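Local coordinates for protein putative phosphohydrolase (Shewanella amazonensis, PDB 3M1T) that is a putative phosphohydrolase with an HDOD domain and may act in signal transduction, though its substrate and precise role are not established, at residues A[155-160]-A[164-169]; A[168-171]-A[177-180]. All blocks are in the same frame, centred on the assembly; numbering follows the deposited sequence.

Interaction 1 (A[155-160]-A[164-169])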
ATOM      1  N   THR A 155       4.809   8.229  22.632  1.00  7.64           N
ATOM      2  CA  THR A 155       4.647   7.380  23.821  1.00  7.81           C
ATOM      3  C   THR A 155       4.565   5.922  23.415  1.00  6.81           C
ATOM      4  O   THR A 155       5.184   5.040  24.066  1.00  7.96           O
ATOM      5  CB  THR A 155       3.415   7.834  24.599  1.00  7.91           C
ATOM      6  OG1 THR A 155       3.674   9.173  25.060  1.00 10.41           O
ATOM      7  CG2 THR A 155       3.155   6.892  25.804  1.00  7.90           C
ATOM      8  N   ILE A 156       3.867   5.661  22.314  1.00  7.27           N
ATOM      9  CA  ILE A 156       3.748   4.272  21.826  1.00  6.52           C
ATOM     10  C   ILE A 156       5.094   3.754  21.370  1.00  6.47           C
ATOM     11  O   ILE A 156       5.506   2.652  21.694  1.00  7.18           O
ATOM     12  CB  ILE A 156       2.690   4.147  20.716  1.00  7.07           C
ATOM     13  CG1 ILE A 156       1.281   4.387  21.298  1.00  9.62           C
ATOM     14  CG2 ILE A 156       2.783   2.781  20.031  1.00  8.24           C
ATOM     15  CD1 ILE A 156       0.169   4.454  20.340  1.00 12.81           C
ATOM     16  N   SER A 157       5.823   4.571  20.600  1.00  7.11           N
ATOM     17  CA  SER A 157       7.149   4.132  20.121  1.00  8.11           C
ATOM     18  C   SER A 157       8.109   3.846  21.238  1.00  8.43           C
ATOM     19  O   SER A 157       8.870   2.880  21.186  1.00  9.49           O
ATOM     20  CB  SER A 157       7.739   5.142  19.147  1.00  8.46           C
ATOM     21  OG  SER A 157       6.966   5.124  17.956  1.00 11.89           O
ATOM     22  N   ALA A 158       8.040   4.631  22.305  1.00  8.96           N
ATOM     23  CA  ALA A 158       8.903   4.356  23.454  1.00  9.09           C
ATOM     24  C   ALA A 158       8.554   3.006  24.104  1.00  7.37           C
ATOM     25  O   ALA A 158       9.461   2.230  24.467  1.00  8.04           O
ATOM     26  CB  ALA A 158       8.818   5.513  24.486  1.00 10.33           C
ATOM     27  N   ALA A 159       7.254   2.721  24.217  1.00  6.58           N
ATOM     28  CA  ALA A 159       6.782   1.432  24.795  1.00  6.14           C
ATOM     29  C   ALA A 159       7.209   0.254  23.889  1.00  5.98           C
ATOM     30  O   ALA A 159       7.648  -0.786  24.359  1.00  7.28           O
ATOM     31  CB  ALA A 159       5.237   1.428  25.019  1.00  5.65           C
ATOM     32  N   VAL A 160       7.072   0.483  22.576  1.00  9.15           N
ATOM     33  CA  VAL A 160       7.482  -0.508  21.609  1.00  9.76           C
ATOM     34  C   VAL A 160       8.968  -0.805  21.677  1.00  9.56           C
ATOM     35  O   VAL A 160       9.414  -1.964  21.589  1.00  9.53           O
ATOM     36  CB  VAL A 160       7.027  -0.097  20.159  1.00  8.48           C
ATOM     37  CG1 VAL A 160       7.706  -1.059  19.179  1.00 14.85           C
ATOM     38  CG2 VAL A 160       5.523  -0.075  20.086  1.00  7.88           C
ATOM     39  N   ALA A 164       6.689  -3.624  23.826  1.00  9.12           N
ATOM     40  CA  ALA A 164       5.250  -3.671  23.714  1.00  8.05           C
ATOM     41  C   ALA A 164       4.869  -3.836  22.235  1.00  9.82           C
ATOM     42  O   ALA A 164       5.651  -3.490  21.360  1.00 10.55           O
ATOM     43  CB  ALA A 164       4.579  -2.369  24.243  1.00  7.21           C
ATOM     44  N   ASP A 165       3.673  -4.361  21.999  1.00  9.95           N
ATOM     45  CA  ASP A 165       3.132  -4.490  20.644  1.00 11.26           C
ATOM     46  C   ASP A 165       2.542  -3.184  20.213  1.00  9.67           C
ATOM     47  O   ASP A 165       1.643  -2.655  20.866  1.00 10.64           O
ATOM     48  CB  ASP A 165       2.053  -5.556  20.681  1.00 12.13           C
ATOM     49  CG  ASP A 165       1.373  -5.778  19.297  1.00 14.31           C
ATOM     50  OD1 ASP A 165       0.686  -4.910  18.803  1.00 18.46           O
ATOM     51  OD2 ASP A 165       1.620  -6.840  18.717  1.00 24.29           O
ATOM     52  N   ARG A 166       3.015  -2.634  19.101  1.00 10.96           N
ATOM     53  CA  ARG A 166       2.542  -1.334  18.616  1.00 10.75           C
ATOM     54  C   ARG A 166       1.021  -1.268  18.414  1.00 11.02           C
ATOM     55  O   ARG A 166       0.357  -0.311  18.830  1.00 10.97           O
ATOM     56  CB  ARG A 166       3.288  -0.917  17.330  1.00 11.99           C
ATOM     57  CG  ARG A 166       2.930   0.435  16.847  1.00 13.77           C
ATOM     58  CD  ARG A 166       3.849   0.875  15.694  1.00 16.18           C
ATOM     59  NE  ARG A 166       5.254   0.926  16.004  1.00 17.75           N
ATOM     60  CZ  ARG A 166       5.837   1.968  16.582  1.00 15.93           C
ATOM     61  NH1 ARG A 166       5.086   2.997  16.977  1.00 20.34           N
ATOM     62  NH2 ARG A 166       7.120   1.960  16.805  1.00 17.40           N
ATOM     63  N   ASN A 167       0.464  -2.278  17.743  1.00 13.01           N
ATOM     64  CA  ASN A 167      -0.982  -2.277  17.426  1.00 13.32           C
ATOM     65  C   ASN A 167      -1.840  -2.352  18.668  1.00 12.12           C
ATOM     66  O   ASN A 167      -2.798  -1.611  18.793  1.00 12.37           O
ATOM     67  CB  ASN A 167      -1.328  -3.431  16.463  1.00 15.01           C
ATOM     68  CG  ASN A 167      -0.447  -3.427  15.216  1.00 17.71           C
ATOM     69  OD1 ASN A 167      -0.212  -2.389  14.632  1.00 24.11           O
ATOM     70  ND2 ASN A 167       0.084  -4.589  14.848  1.00 22.09           N
ATOM     71  N   LEU A 168      -1.414  -3.159  19.642  1.00 11.46           N
ATOM     72  CA  LEU A 168      -2.120  -3.226  20.905  1.00 11.52           C
ATOM     73  C   LEU A 168      -2.008  -1.924  21.681  1.00 10.26           C
ATOM     74  O   LEU A 168      -2.982  -1.473  22.282  1.00  9.39           O
ATOM     75  CB  LEU A 168      -1.652  -4.396  21.736  1.00 13.01           C
ATOM     76  CG  LEU A 168      -1.881  -5.801  21.142  1.00 16.82           C
ATOM     77  CD1 LEU A 168      -1.466  -6.975  22.028  1.00 16.04           C
ATOM     78  CD2 LEU A 168      -3.368  -5.919  20.806  1.00 16.91           C
HETATM   79  N   MSE A 169      -0.804  -1.317  21.688  1.00  9.19           N
HETATM   80  CA  MSE A 169      -0.662   0.004  22.285  1.00  8.50           C
HETATM   81  C   MSE A 169      -1.559   1.072  21.691  1.00  8.46           C
HETATM   82  O   MSE A 169      -2.141   1.863  22.401  1.00  8.17           O
HETATM   83  CB  MSE A 169       0.793   0.443  22.199  1.00  8.62           C
HETATM   84  CG  MSE A 169       1.695  -0.260  23.145  1.00  6.56           C
HETATM   85 SE   MSE A 169       1.472   0.206  25.030  0.75  4.79          SE
HETATM   86  CE  MSE A 169       1.859   2.124  24.872  1.00  6.61           C
TER
HETATM   87  O   HOH W   1       7.993  -4.343  20.562  1.00 23.88           O
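With chi1 at -176°, R166 swings CG away from its own N, and a bend at chi3 (-59°) lays the guanidinium alongside helix 150-161. There S157 OG accepts from R166 NH1 at 3.0 Å, almost in the guanidinium plane. A second bond to the same OG, from R166 NH2, is weak. V160 crosses the arginine at about a right angle. V160 CG2 sits over the centre of one guanidinium face and packs on R166 CB at 3.6 Å. I156 CG2 lies 3.8 Å from R166 NH1, neither over the face nor at the edge.

The contact closes the tight turn between the consecutive helices 150-161 and 166-174 of the HDOD domain. A164 N donates to A159 O at 3.0 Å across the turn. One water donates to both V160 O and A164 O. D165 is the N-cap of the second helix: its OD1 accepts from L168 N at 2.9 Å. I156 CG2 also meets CB of M169, a selenomethionine, at 3.8 Å. The M169 chain folds back at chi2 and chi3, and its CE presses on A159 CB at 3.5 Å, tighter than usual for two carbons.

Interaction 2 (A[168-171]-A[177-180])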
ATOM      1  N   LEU A 168      -1.414  -3.159  19.642  1.00 11.46           N
ATOM      2  CA  LEU A 168      -2.120  -3.226  20.905  1.00 11.52           C
ATOM      3  C   LEU A 168      -2.008  -1.924  21.681  1.00 10.26           C
ATOM      4  O   LEU A 168      -2.982  -1.473  22.282  1.00  9.39           O
ATOM      5  CB  LEU A 168      -1.652  -4.396  21.736  1.00 13.01           C
ATOM      6  CG  LEU A 168      -1.881  -5.801  21.142  1.00 16.82           C
ATOM      7  CD1 LEU A 168      -1.466  -6.975  22.028  1.00 16.04           C
ATOM      8  CD2 LEU A 168      -3.368  -5.919  20.806  1.00 16.91           C
HETATM    9  N   MSE A 169      -0.804  -1.317  21.688  1.00  9.19           N
HETATM   10  CA  MSE A 169      -0.662   0.004  22.285  1.00  8.50           C
HETATM   11  C   MSE A 169      -1.559   1.072  21.691  1.00  8.46           C
HETATM   12  O   MSE A 169      -2.141   1.863  22.401  1.00  8.17           O
HETATM   13  CB  MSE A 169       0.793   0.443  22.199  1.00  8.62           C
HETATM   14  CG  MSE A 169       1.695  -0.260  23.145  1.00  6.56           C
HETATM   15 SE   MSE A 169       1.472   0.206  25.030  0.75  4.79          SE
HETATM   16  CE  MSE A 169       1.859   2.124  24.872  1.00  6.61           C
ATOM     17  N   GLU A 170      -1.673   1.083  20.363  1.00  8.80           N
ATOM     18  CA  GLU A 170      -2.564   1.998  19.700  1.00  9.56           C
ATOM     19  C   GLU A 170      -4.018   1.792  20.154  1.00  8.85           C
ATOM     20  O   GLU A 170      -4.703   2.763  20.490  1.00  9.31           O
ATOM     21  CB  GLU A 170      -2.442   1.814  18.179  1.00 10.69           C
ATOM     22  CG  GLU A 170      -1.127   2.398  17.612  1.00 11.47           C
ATOM     23  CD  GLU A 170      -0.764   1.897  16.210  1.00 12.18           C
ATOM     24  OE1 GLU A 170      -1.470   1.018  15.646  1.00 13.60           O
ATOM     25  OE2 GLU A 170       0.263   2.386  15.663  1.00 12.09           O
ATOM     26  N   LYS A 171      -4.484   0.545  20.174  1.00  9.07           N
ATOM     27  CA  LYS A 171      -5.814   0.302  20.721  1.00 11.08           C
ATOM     28  C   LYS A 171      -6.041   0.788  22.116  1.00 10.19           C
ATOM     29  O   LYS A 171      -7.048   1.386  22.423  1.00 11.03           O
ATOM     30  CB  LYS A 171      -6.322  -1.136  20.495  1.00 13.26           C
ATOM     31  CG  LYS A 171      -7.479  -1.120  19.489  1.00 22.92           C
ATOM     32  CD  LYS A 171      -7.826  -2.466  18.913  1.00 27.43           C
ATOM     33  CE  LYS A 171      -8.153  -2.368  17.416  1.00 26.66           C
ATOM     34  NZ  LYS A 171      -9.332  -3.242  17.019  1.00 27.69           N
ATOM     35  N   ASP A 177      -6.377   1.009  15.843  1.00  9.71           N
ATOM     36  CA  ASP A 177      -4.977   0.868  15.438  1.00 11.36           C
ATOM     37  C   ASP A 177      -4.707   1.410  14.040  1.00 10.82           C
ATOM     38  O   ASP A 177      -5.611   1.956  13.354  1.00 10.92           O
ATOM     39  CB  ASP A 177      -4.437  -0.540  15.568  1.00 10.78           C
ATOM     40  CG  ASP A 177      -5.110  -1.547  14.675  1.00 15.15           C
ATOM     41  OD1 ASP A 177      -5.561  -1.200  13.576  1.00 13.17           O
ATOM     42  OD2 ASP A 177      -5.210  -2.739  15.096  1.00 16.04           O
ATOM     43  N   ASN A 178      -3.433   1.353  13.673  1.00  9.71           N
ATOM     44  CA  ASN A 178      -3.018   1.977  12.408  1.00 10.99           C
ATOM     45  C   ASN A 178      -3.646   1.307  11.153  1.00  9.73           C
ATOM     46  O   ASN A 178      -3.858   1.982  10.131  1.00 10.36           O
ATOM     47  CB  ASN A 178      -1.502   2.031  12.316  1.00 10.87           C
ATOM     48  CG  ASN A 178      -0.895   0.694  12.123  1.00 15.02           C
ATOM     49  OD1 ASN A 178      -0.742   0.260  11.020  1.00 17.28           O
ATOM     50  ND2 ASN A 178      -0.532  -0.015  13.248  1.00 16.14           N
ATOM     51  N   ALA A 179      -3.967   0.033  11.247  1.00  9.17           N
ATOM     52  CA  ALA A 179      -4.583  -0.696  10.163  1.00  9.53           C
ATOM     53  C   ALA A 179      -6.026  -0.187   9.990  1.00  9.65           C
ATOM     54  O   ALA A 179      -6.516   0.034   8.854  1.00 10.20           O
ATOM     55  CB  ALA A 179      -4.532  -2.232  10.343  1.00 10.51           C
ATOM     56  N   GLU A 180      -6.716   0.013  11.106  1.00  9.12           N
ATOM     57  CA  GLU A 180      -8.109   0.464  11.101  1.00 10.08           C
ATOM     58  C   GLU A 180      -8.213   1.889  10.552  1.00  9.85           C
ATOM     59  O   GLU A 180      -9.096   2.195   9.708  1.00  9.26           O
ATOM     60  CB  GLU A 180      -8.688   0.390  12.484  1.00  9.19           C
ATOM     61  CG  GLU A 180      -8.951  -1.025  12.905  1.00 12.29           C
ATOM     62  CD  GLU A 180      -9.491  -1.129  14.307  1.00 14.40           C
ATOM     63  OE1 GLU A 180      -9.160  -0.291  15.188  1.00 14.29           O
ATOM     64  OE2 GLU A 180     -10.277  -2.084  14.507  1.00 15.27           O
TER
HETATM   65  O   HOH W   2      -7.585  -4.145  14.611  1.00 26.78           O
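A capping box formed by D177 and E180 starts helix 178-188, and E170 and K171 of helix 166-174 grip this helix start from the side. Within the box, E180 N donates to D177 OD1 at 3.0 Å, and D177 N donates back to E180 OE1 at 3.1 Å. A179 N adds a weak bond to D177 OD1.

E170 reaches N178 with an extended chain. E170 OE1 takes two bonds, each 2.8 Å long, from N178 N and N178 ND2. The amide ND2 comes in on the syn lone pair of OE1, with an N-H...O angle of 162°. The backbone N approaches from above the carboxylate plane. The N178 side chain has CG between its backbone N and carbonyl carbon (chi1 70°), which brings ND2 to the same oxygen as the backbone N. The carboxylate and amide planes stand 78° apart. ND2 also has a weak bond to N167 OD1.

K171 NZ makes a salt bridge to E180 OE2 at 2.9 Å, coming from above that carboxylate. OE2 also accepts from G1 N. A water takes a bond from K171 NZ and gives one to D177 OD2.

With an alanine in place of E170, N178 N and ND2 would probably lose their shared acceptor, and the amide would be held less firmly against turning. The E170 charge lies at the N-terminal end of helix 178-188, where the helix dipole would be expected to stabilise it, and the K171 ammonium group probably offsets part of the charge on E180 and D177.

Overall arrangement
Along the chain, helix 150-161 comes first. Interaction 1 (155-160 with 164-169) closes the short turn that leads from it into helix 166-174. Interaction 2 (168-171 with 177-180) then closes the next turn, from helix 166-174 into helix 178-188. The two loops follow one another and overlap only at L168 and M169, so neither encloses the other. Their centres are 9 Å apart. Helix 166-174 is the shared element, with I156 of the preceding helix reaching E170. Three successive helices of the HDOD domain are thus joined. Interaction 1 lies at the surface, while interaction 2 is partly buried and nearer the chain's centre.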